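PDB 4F62: geranyltranstransferase from Marinomonas sp. MED121, which probably condenses isopentenyl diphosphate with allylic diphosphates to build longer prenyl diphosphates. Local coordinates for residues R49-D62 / L184-Q198. Residues are numbered along the deposited sequence; the frame is centred on the assembly and turned at random.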
loop_
_atom_site.group_PDB
_atom_site.type_symbol
_atom_site.label_atom_id
_atom_site.label_comp_id
_atom_site.label_asym_id
_atom_site.label_seq_id
_atom_site.Cartn_x
_atom_site.Cartn_y
_atom_site.Cartn_z
ATOM N N ARG A 49 -10.946 -8.422 12.593
ATOM C CA ARG A 49 -11.228 -7.214 11.821
ATOM C C ARG A 49 -12.287 -7.429 10.733
ATOM O O ARG A 49 -13.216 -6.625 10.603
ATOM C CB ARG A 49 -9.922 -6.581 11.306
ATOM C CG ARG A 49 -9.073 -6.052 12.483
ATOM C CD ARG A 49 -7.588 -5.879 12.153
ATOM N NE ARG A 49 -6.795 -5.684 13.378
ATOM C CZ ARG A 49 -6.475 -6.655 14.234
ATOM N NH1 ARG A 49 -6.879 -7.903 14.010
ATOM N NH2 ARG A 49 -5.750 -6.380 15.313
ATOM N N PRO A 50 -12.165 -8.509 9.943
ATOM C CA PRO A 50 -13.339 -8.817 9.110
ATOM C C PRO A 50 -14.657 -8.959 9.893
ATOM O O PRO A 50 -15.664 -8.389 9.458
ATOM C CB PRO A 50 -12.950 -10.142 8.449
ATOM C CG PRO A 50 -11.459 -9.970 8.224
ATOM C CD PRO A 50 -10.973 -9.263 9.505
ATOM N N MET A 51 -14.664 -9.676 11.013
ATOM C CA MET A 51 -15.900 -9.819 11.785
ATOM C C MET A 51 -16.518 -8.469 12.172
ATOM O O MET A 51 -17.717 -8.269 12.018
ATOM C CB MET A 51 -15.685 -10.705 13.023
ATOM C CG MET A 51 -15.378 -12.151 12.658
ATOM S SD MET A 51 -15.436 -13.317 14.035
ATOM C CE MET A 51 -14.029 -12.756 14.981
ATOM N N LEU A 52 -15.696 -7.542 12.659
ATOM C CA LEU A 52 -16.171 -6.201 12.992
ATOM C C LEU A 52 -16.733 -5.489 11.767
ATOM O O LEU A 52 -17.735 -4.786 11.859
ATOM C CB LEU A 52 -15.029 -5.351 13.558
ATOM C CG LEU A 52 -14.571 -5.689 14.976
ATOM C CD1 LEU A 52 -13.285 -4.925 15.279
ATOM C CD2 LEU A 52 -15.664 -5.355 15.998
ATOM N N THR A 53 -16.075 -5.657 10.623
ATOM C CA THR A 53 -16.509 -5.003 9.389
ATOM C C THR A 53 -17.894 -5.483 8.971
ATOM O O THR A 53 -18.791 -4.679 8.675
ATOM C CB THR A 53 -15.510 -5.262 8.250
ATOM O OG1 THR A 53 -14.191 -4.937 8.711
ATOM C CG2 THR A 53 -15.840 -4.401 7.011
ATOM N N TYR A 54 -18.083 -6.797 8.954
ATOM C CA TYR A 54 -19.374 -7.339 8.550
ATOM C C TYR A 54 -20.445 -6.981 9.574
ATOM O O TYR A 54 -21.598 -6.748 9.201
ATOM C CB TYR A 54 -19.307 -8.857 8.388
ATOM C CG TYR A 54 -18.515 -9.322 7.190
ATOM C CD1 TYR A 54 -18.942 -9.039 5.893
ATOM C CD2 TYR A 54 -17.352 -10.070 7.348
ATOM C CE1 TYR A 54 -18.218 -9.476 4.782
ATOM C CE2 TYR A 54 -16.623 -10.516 6.242
ATOM C CZ TYR A 54 -17.060 -10.221 4.968
ATOM O OH TYR A 54 -16.340 -10.671 3.883
ATOM N N ALA A 55 -20.069 -6.964 10.858
ATOM C CA ALA A 55 -21.030 -6.674 11.939
ATOM C C ALA A 55 -21.540 -5.241 11.850
ATOM O O ALA A 55 -22.715 -4.969 12.086
ATOM C CB ALA A 55 -20.400 -6.919 13.324
ATOM N N SER A 56 -20.649 -4.319 11.509
ATOM C CA SER A 56 -21.026 -2.913 11.399
ATOM C C SER A 56 -21.907 -2.674 10.180
ATOM O O SER A 56 -22.880 -1.924 10.256
ATOM C CB SER A 56 -19.782 -2.030 11.316
ATOM O OG SER A 56 -18.996 -2.237 12.470
ATOM N N ALA A 57 -21.566 -3.307 9.060
ATOM C CA ALA A 57 -22.411 -3.221 7.865
ATOM C C ALA A 57 -23.827 -3.694 8.185
ATOM O O ALA A 57 -24.806 -3.066 7.785
ATOM C CB ALA A 57 -21.827 -4.041 6.720
ATOM N N GLN A 58 -23.929 -4.800 8.916
ATOM C CA GLN A 58 -25.225 -5.360 9.290
ATOM C C GLN A 58 -26.006 -4.435 10.202
ATOM O O GLN A 58 -27.223 -4.320 10.092
ATOM C CB GLN A 58 -25.031 -6.695 9.991
ATOM C CG GLN A 58 -24.856 -7.840 9.053
ATOM C CD GLN A 58 -25.341 -9.122 9.664
ATOM O OE1 GLN A 58 -25.341 -9.274 10.890
ATOM N NE2 GLN A 58 -25.781 -10.049 8.819
ATOM N N LEU A 59 -25.297 -3.783 11.109
ATOM C CA LEU A 59 -25.911 -2.812 11.999
ATOM C C LEU A 59 -26.704 -1.758 11.227
ATOM O O LEU A 59 -27.877 -1.527 11.522
ATOM C CB LEU A 59 -24.841 -2.128 12.839
ATOM C CG LEU A 59 -25.366 -1.198 13.928
ATOM C CD1 LEU A 59 -25.979 -2.027 15.033
ATOM C CD2 LEU A 59 -24.259 -0.332 14.466
ATOM N N VAL A 60 -26.081 -1.148 10.215
ATOM C CA VAL A 60 -26.667 0.038 9.585
ATOM C C VAL A 60 -27.332 -0.196 8.225
ATOM O O VAL A 60 -28.066 0.663 7.726
ATOM C CB VAL A 60 -25.636 1.172 9.454
ATOM C CG1 VAL A 60 -25.057 1.520 10.822
ATOM C CG2 VAL A 60 -24.537 0.762 8.497
ATOM N N GLY A 61 -27.071 -1.349 7.623
ATOM C CA GLY A 61 -27.659 -1.673 6.340
ATOM C C GLY A 61 -27.429 -3.122 5.966
ATOM O O GLY A 61 -27.679 -4.029 6.763
ATOM N N ASP A 62 -26.932 -3.344 4.756
ATOM C CA ASP A 62 -26.696 -4.700 4.294
ATOM C C ASP A 62 -25.239 -4.927 3.875
ATOM O O ASP A 62 -24.593 -4.031 3.334
ATOM C CB ASP A 62 -27.665 -5.025 3.163
ATOM C CG ASP A 62 -29.123 -4.792 3.567
ATOM O OD1 ASP A 62 -29.535 -5.291 4.643
ATOM O OD2 ASP A 62 -29.843 -4.092 2.826
ATOM N N LEU A 184 -6.868 0.377 13.133
ATOM C CA LEU A 184 -7.404 -0.632 12.222
ATOM C C LEU A 184 -8.712 -1.202 12.745
ATOM O O LEU A 184 -9.588 -1.587 11.962
ATOM C CB LEU A 184 -6.411 -1.775 11.986
ATOM C CG LEU A 184 -5.417 -1.730 10.831
ATOM C CD1 LEU A 184 -4.789 -3.111 10.671
ATOM C CD2 LEU A 184 -6.081 -1.276 9.514
ATOM N N ILE A 185 -8.836 -1.274 14.068
ATOM C CA ILE A 185 -10.088 -1.704 14.672
ATOM C C ILE A 185 -11.168 -0.690 14.335
ATOM O O ILE A 185 -12.294 -1.048 14.008
ATOM C CB ILE A 185 -9.967 -1.790 16.216
ATOM C CG1 ILE A 185 -8.964 -2.875 16.612
ATOM C CG2 ILE A 185 -11.324 -2.033 16.848
ATOM C CD1 ILE A 185 -9.315 -4.259 16.100
ATOM N N LYS A 186 -10.822 0.590 14.434
ATOM C CA LYS A 186 -11.765 1.654 14.081
ATOM C C LYS A 186 -12.073 1.672 12.578
ATOM O O LYS A 186 -13.217 1.920 12.166
ATOM C CB LYS A 186 -11.226 3.022 14.528
ATOM C CG LYS A 186 -12.242 4.158 14.402
ATOM C CD LYS A 186 -11.812 5.403 15.204
ATOM C CE LYS A 186 -10.905 6.306 14.382
ATOM N NZ LYS A 186 -11.367 7.730 14.400
ATOM N N ALA A 187 -11.055 1.427 11.761
ATOM C CA ALA A 187 -11.254 1.352 10.308
ATOM C C ALA A 187 -12.240 0.235 9.982
ATOM O O ALA A 187 -13.065 0.361 9.074
ATOM C CB ALA A 187 -9.943 1.110 9.602
ATOM N N SER A 188 -12.155 -0.860 10.732
ATOM C CA SER A 188 -13.057 -1.996 10.529
ATOM C C SER A 188 -14.527 -1.604 10.675
ATOM O O SER A 188 -15.339 -1.883 9.789
ATOM C CB SER A 188 -12.724 -3.138 11.496
ATOM O OG SER A 188 -11.434 -3.660 11.228
ATOM N N VAL A 189 -14.880 -0.963 11.788
ATOM C CA VAL A 189 -16.277 -0.585 11.985
ATOM C C VAL A 189 -16.675 0.569 11.057
ATOM O O VAL A 189 -17.783 0.567 10.522
ATOM C CB VAL A 189 -16.636 -0.269 13.479
ATOM C CG1 VAL A 189 -16.132 -1.380 14.407
ATOM C CG2 VAL A 189 -16.071 1.070 13.898
ATOM N N ARG A 190 -15.774 1.535 10.848
ATOM C CA ARG A 190 -16.086 2.673 9.978
ATOM C C ARG A 190 -16.309 2.221 8.528
ATOM O O ARG A 190 -17.311 2.579 7.878
ATOM C CB ARG A 190 -14.992 3.762 10.059
ATOM C CG ARG A 190 -14.931 4.517 11.394
ATOM C CD ARG A 190 -13.801 5.571 11.389
ATOM N NE ARG A 190 -13.973 6.542 10.303
ATOM C CZ ARG A 190 -14.785 7.594 10.364
ATOM N NH1 ARG A 190 -15.500 7.822 11.465
ATOM N NH2 ARG A 190 -14.889 8.418 9.332
ATOM N N MET A 191 -15.380 1.425 8.017
ATOM C CA MET A 191 -15.487 0.951 6.640
ATOM C C MET A 191 -16.664 0.008 6.432
ATOM O O MET A 191 -17.319 0.065 5.402
ATOM C CB MET A 191 -14.188 0.291 6.180
ATOM C CG MET A 191 -13.002 1.269 6.115
ATOM S SD MET A 191 -11.454 0.384 5.857
ATOM C CE MET A 191 -11.563 0.006 4.102
ATOM N N GLY A 192 -16.916 -0.859 7.408
ATOM C CA GLY A 192 -18.061 -1.744 7.348
ATOM C C GLY A 192 -19.347 -0.970 7.148
ATOM O O GLY A 192 -20.108 -1.247 6.213
ATOM N N ALA A 193 -19.579 0.005 8.023
ATOM C CA ALA A 193 -20.778 0.847 7.969
ATOM C C ALA A 193 -20.853 1.658 6.667
ATOM O O ALA A 193 -21.888 1.683 5.981
ATOM C CB ALA A 193 -20.801 1.768 9.180
ATOM N N LEU A 194 -19.756 2.318 6.317
ATOM C CA LEU A 194 -19.696 3.062 5.048
ATOM C C LEU A 194 -19.980 2.173 3.836
ATOM O O LEU A 194 -20.664 2.590 2.902
ATOM C CB LEU A 194 -18.330 3.745 4.883
ATOM C CG LEU A 194 -18.004 4.931 5.803
ATOM C CD1 LEU A 194 -16.495 5.157 5.851
ATOM C CD2 LEU A 194 -18.706 6.202 5.302
ATOM N N SER A 195 -19.485 0.937 3.859
ATOM C CA SER A 195 -19.589 0.066 2.683
ATOM C C SER A 195 -21.037 -0.242 2.332
ATOM O O SER A 195 -21.315 -0.698 1.225
ATOM C CB SER A 195 -18.829 -1.248 2.892
ATOM O OG SER A 195 -19.542 -2.120 3.758
ATOM N N THR A 196 -21.955 0.023 3.264
ATOM C CA THR A 196 -23.393 -0.187 3.012
ATOM C C THR A 196 -24.005 0.884 2.117
ATOM O O THR A 196 -25.072 0.674 1.533
ATOM C CB THR A 196 -24.221 -0.171 4.305
ATOM O OG1 THR A 196 -24.215 1.162 4.831
ATOM C CG2 THR A 196 -23.643 -1.129 5.337
ATOM N N GLY A 197 -23.359 2.047 2.049
ATOM C CA GLY A 197 -23.890 3.155 1.266
ATOM C C GLY A 197 -25.039 3.864 1.971
ATOM O O GLY A 197 -25.754 4.658 1.361
ATOM N N GLN A 198 -25.203 3.586 3.263
ATOM C CA GLN A 198 -26.376 4.024 4.025
ATOM C C GLN A 198 -26.082 4.673 5.379
ATOM O O GLN A 198 -27.008 5.135 6.052
ATOM C CB GLN A 198 -27.291 2.826 4.306
ATOM C CG GLN A 198 -28.225 2.427 3.198
ATOM C CD GLN A 198 -29.269 1.448 3.688
ATOM O OE1 GLN A 198 -29.543 1.371 4.888
ATOM N NE2 GLN A 198 -29.855 0.690 2.766
HETATM O O HOH W 1 -27.072 -1.265 2.377
#
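Two helices of the all-alpha isoprenoid synthase core meet here through small residues, Thr53, Ser56 and Ala57 fitting against Ser188, Gly192 and Ala193. The axes of helix segments 49-60 and 184-194 come within 6.9 Å and cross at -41°. At the narrowest point Gly192 CA lies 3.3 Å from Thr53 O in a CA-H...O contact; a side chain on Gly192 would run into that carbonyl, so glycine suits the place. A second such contact joins Thr53 CA to Ser188 O.

The hydroxyls serve a close fit because each turns back on its own helix. Ser56 OG sits beside its backbone N (chi1 -59°) and donates to Leu52 O, and the same OG lies 3.2 Å from Val189 CB. Ser188 OG likewise bonds to Leu184 O while touching Arg49 CB at 3.3 Å. Towards the start of 49-62, Leu52 CD1 packs on Ile185 CG2, and Ile185 CD1 lies over one face of the Arg49 guanidinium, toward its rim; Arg49 NH1 hydrogen-bonds a glycerol probably from the crystallisation liquor.

At the other end Thr196 CG2 packs against Ala57, 3.3 Å from its O and 3.7 Å from its CB, while OG1, placed between backbone N and carbonyl carbon (chi1 69°), donates to Ala193 O and accepts from Gln198 N, an ST turn. A serine here would probably leave a gap beside Ala57 where the methyl had packed. A water links Thr196 O to Asp62 N. Helices 65-86 and 201-226 also pack on the pair, which runs in roughly the same direction, as part of the all-alpha isoprenoid synthase fold of polyprenyl synthases.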